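RNA methyltransferase, TrmH family (Porphyromonas gingivalis, PDB 2I6D) probably binds RNA and transfers a methyl group to it, as a knotted methyltransferase of the TrmH family. Local coordinates at residues A[171-176]-A[219-224]. Numbering follows the deposited sequence.
Sequences YFRRQG and EITDRL
Arg173 reaches from the last turn of helix 165-174 and grips one carboxylate oxygen of Glu219 side-on, in a two-nitrogen salt bridge. Arg173 NE lies 2.9 Å and Arg173 NH2 2.8 Å from Glu219 OE1, and both bonds bend to near 140° at hydrogen because two donors share one acceptor. OE1 receives NH2 on its syn lone pair, whereas NE approaches nearly in line with the C-O bond. OE1 sits close to the guanidinium plane, from which the carboxylate is turned 30°. Arg173 runs outward extended, CG trans to the backbone N (chi1 -180°), until a bend at chi3 swings the guanidinium toward Glu219. The acid folds at chi2 to meet it and also packs on Val166, Leu169 and Ala170 of the same helix.

In the parallel sheet of this SPOUT-type methyltransferase domain, helix 165-174 leads into strand 179-182, the direct neighbour of strand 222-225; the contact therefore ties the helix end to the loop entering the adjoining strand, at the surface.

Next to the salt bridge, Arg173 CD meets the Glu219 carbonyl at its oxygen end, 3.3 Å from Glu219 O, which is buried under this CH2 and finds no hydrogen-bond partner. Arg173 CG and CD touch Thr221 CG2 at 3.7 Å. Thr221 OG1 donates to Asp222 OD2 at 2.6 Å and is also hydrogen-bonded to Val179 N. Gly176, with positive phi, closes the helix in a Schellman motif.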
loop_
_atom_site.group_PDB
_atom_site.type_symbol
_atom_site.label_atom_id
_atom_site.label_comp_id
_atom_site.label_asym_id
_atom_site.label_seq_id
_atom_site.Cartn_x
_atom_site.Cartn_y
_atom_site.Cartn_z
ATOM N N TYR A 171 15.799 0.757 15.944
ATOM C CA TYR A 171 16.017 -0.654 16.228
ATOM C C TYR A 171 16.735 -1.364 15.057
ATOM O O TYR A 171 17.757 -2.045 15.254
ATOM C CB TYR A 171 14.678 -1.314 16.548
ATOM C CG TYR A 171 14.722 -2.810 16.701
ATOM C CD1 TYR A 171 15.366 -3.400 17.802
ATOM C CD2 TYR A 171 14.104 -3.634 15.772
ATOM C CE1 TYR A 171 15.400 -4.770 17.955
ATOM C CE2 TYR A 171 14.128 -5.024 15.923
ATOM C CZ TYR A 171 14.775 -5.571 17.004
ATOM O OH TYR A 171 14.790 -6.937 17.139
ATOM N N PHE A 172 16.196 -1.214 13.855
ATOM C CA PHE A 172 16.810 -1.838 12.670
ATOM C C PHE A 172 18.168 -1.243 12.352
ATOM O O PHE A 172 19.108 -1.978 11.996
ATOM C CB PHE A 172 15.866 -1.807 11.477
ATOM C CG PHE A 172 14.793 -2.825 11.575
ATOM C CD1 PHE A 172 15.106 -4.177 11.486
ATOM C CD2 PHE A 172 13.490 -2.460 11.841
ATOM C CE1 PHE A 172 14.097 -5.154 11.591
ATOM C CE2 PHE A 172 12.478 -3.421 11.944
ATOM C CZ PHE A 172 12.779 -4.766 11.816
ATOM N N ARG A 173 18.293 0.067 12.569
ATOM C CA ARG A 173 19.566 0.762 12.379
ATOM C C ARG A 173 20.665 0.204 13.305
ATOM O O ARG A 173 21.813 -0.015 12.886
ATOM C CB ARG A 173 19.407 2.290 12.573
ATOM C CG ARG A 173 20.706 3.061 12.375
ATOM C CD ARG A 173 20.638 4.550 12.757
ATOM N NE ARG A 173 19.989 4.813 14.044
ATOM C CZ ARG A 173 20.577 4.763 15.236
ATOM N NH1 ARG A 173 21.867 4.449 15.355
ATOM N NH2 ARG A 173 19.867 5.027 16.332
ATOM N N ARG A 174 20.313 -0.042 14.568
ATOM C CA ARG A 174 21.279 -0.570 15.524
ATOM C C ARG A 174 21.637 -2.042 15.244
ATOM O O ARG A 174 22.658 -2.541 15.713
ATOM C CB ARG A 174 20.803 -0.334 16.965
ATOM C CG ARG A 174 21.158 1.135 17.469
ATOM C CD ARG A 174 20.347 1.561 18.707
ATOM N NE ARG A 174 20.672 0.799 19.930
ATOM C CZ ARG A 174 21.595 1.155 20.839
ATOM N NH1 ARG A 174 21.796 0.393 21.920
ATOM N NH2 ARG A 174 22.325 2.311 20.615
ATOM N N GLN A 175 20.814 -2.729 14.450
ATOM C CA GLN A 175 21.180 -4.082 13.963
ATOM C C GLN A 175 22.113 -4.084 12.746
ATOM O O GLN A 175 22.596 -5.146 12.334
ATOM C CB GLN A 175 19.946 -4.910 13.672
ATOM C CG GLN A 175 18.952 -4.733 14.754
ATOM C CD GLN A 175 18.023 -5.868 14.880
ATOM O OE1 GLN A 175 18.288 -6.851 15.607
ATOM N NE2 GLN A 175 16.893 -5.746 14.215
ATOM N N GLY A 176 22.395 -2.905 12.208
ATOM C CA GLY A 176 23.326 -2.762 11.099
ATOM C C GLY A 176 22.632 -2.790 9.744
ATOM O O GLY A 176 23.291 -2.913 8.712
ATOM N N GLU A 219 17.410 9.419 12.341
ATOM C CA GLU A 219 17.698 7.992 12.313
ATOM C C GLU A 219 18.282 7.504 10.984
ATOM O O GLU A 219 18.564 6.307 10.836
ATOM C CB GLU A 219 16.419 7.199 12.604
ATOM C CG GLU A 219 15.832 7.455 13.983
ATOM C CD GLU A 219 16.772 7.077 15.137
ATOM O OE1 GLU A 219 17.665 6.208 14.985
ATOM O OE2 GLU A 219 16.611 7.667 16.210
ATOM N N ILE A 220 18.404 8.407 10.018
ATOM C CA ILE A 220 18.862 8.068 8.673
ATOM C C ILE A 220 20.374 7.936 8.653
ATOM O O ILE A 220 21.078 8.813 9.182
ATOM C CB ILE A 220 18.516 9.196 7.682
ATOM C CG1 ILE A 220 17.013 9.539 7.699
ATOM C CG2 ILE A 220 19.062 8.902 6.318
ATOM C CD1 ILE A 220 16.066 8.517 7.190
ATOM N N THR A 221 20.887 6.855 8.064
ATOM C CA THR A 221 22.350 6.671 8.018
ATOM C C THR A 221 22.969 7.256 6.756
ATOM O O THR A 221 24.114 7.670 6.767
ATOM C CB THR A 221 22.793 5.195 8.183
ATOM O OG1 THR A 221 22.223 4.383 7.142
ATOM C CG2 THR A 221 22.385 4.676 9.526
ATOM N N ASP A 222 22.190 7.322 5.691
ATOM C CA ASP A 222 22.696 7.668 4.361
ATOM C C ASP A 222 21.661 8.530 3.631
ATOM O O ASP A 222 20.608 8.034 3.206
ATOM C CB ASP A 222 22.950 6.387 3.564
ATOM C CG ASP A 222 24.030 5.506 4.187
ATOM O OD1 ASP A 222 25.196 5.666 3.783
ATOM O OD2 ASP A 222 23.742 4.691 5.094
ATOM N N ARG A 223 21.967 9.815 3.471
ATOM C CA ARG A 223 21.062 10.714 2.732
ATOM C C ARG A 223 21.320 10.643 1.233
ATOM O O ARG A 223 22.461 10.806 0.806
ATOM C CB ARG A 223 21.261 12.168 3.173
ATOM C CG ARG A 223 20.918 12.426 4.585
ATOM C CD ARG A 223 21.347 13.863 4.952
ATOM N NE ARG A 223 20.321 14.413 5.817
ATOM C CZ ARG A 223 19.505 15.417 5.512
ATOM N NH1 ARG A 223 18.613 15.787 6.420
ATOM N NH2 ARG A 223 19.594 16.074 4.350
ATOM N N LEU A 224 20.254 10.449 0.465
ATOM C CA LEU A 224 20.302 10.397 -0.988
ATOM C C LEU A 224 19.524 11.559 -1.603
ATOM O O LEU A 224 18.473 11.981 -1.090
ATOM C CB LEU A 224 19.682 9.080 -1.505
ATOM C CG LEU A 224 20.286 7.788 -0.917
ATOM C CD1 LEU A 224 19.538 6.585 -1.477
ATOM C CD2 LEU A 224 21.782 7.702 -1.297
#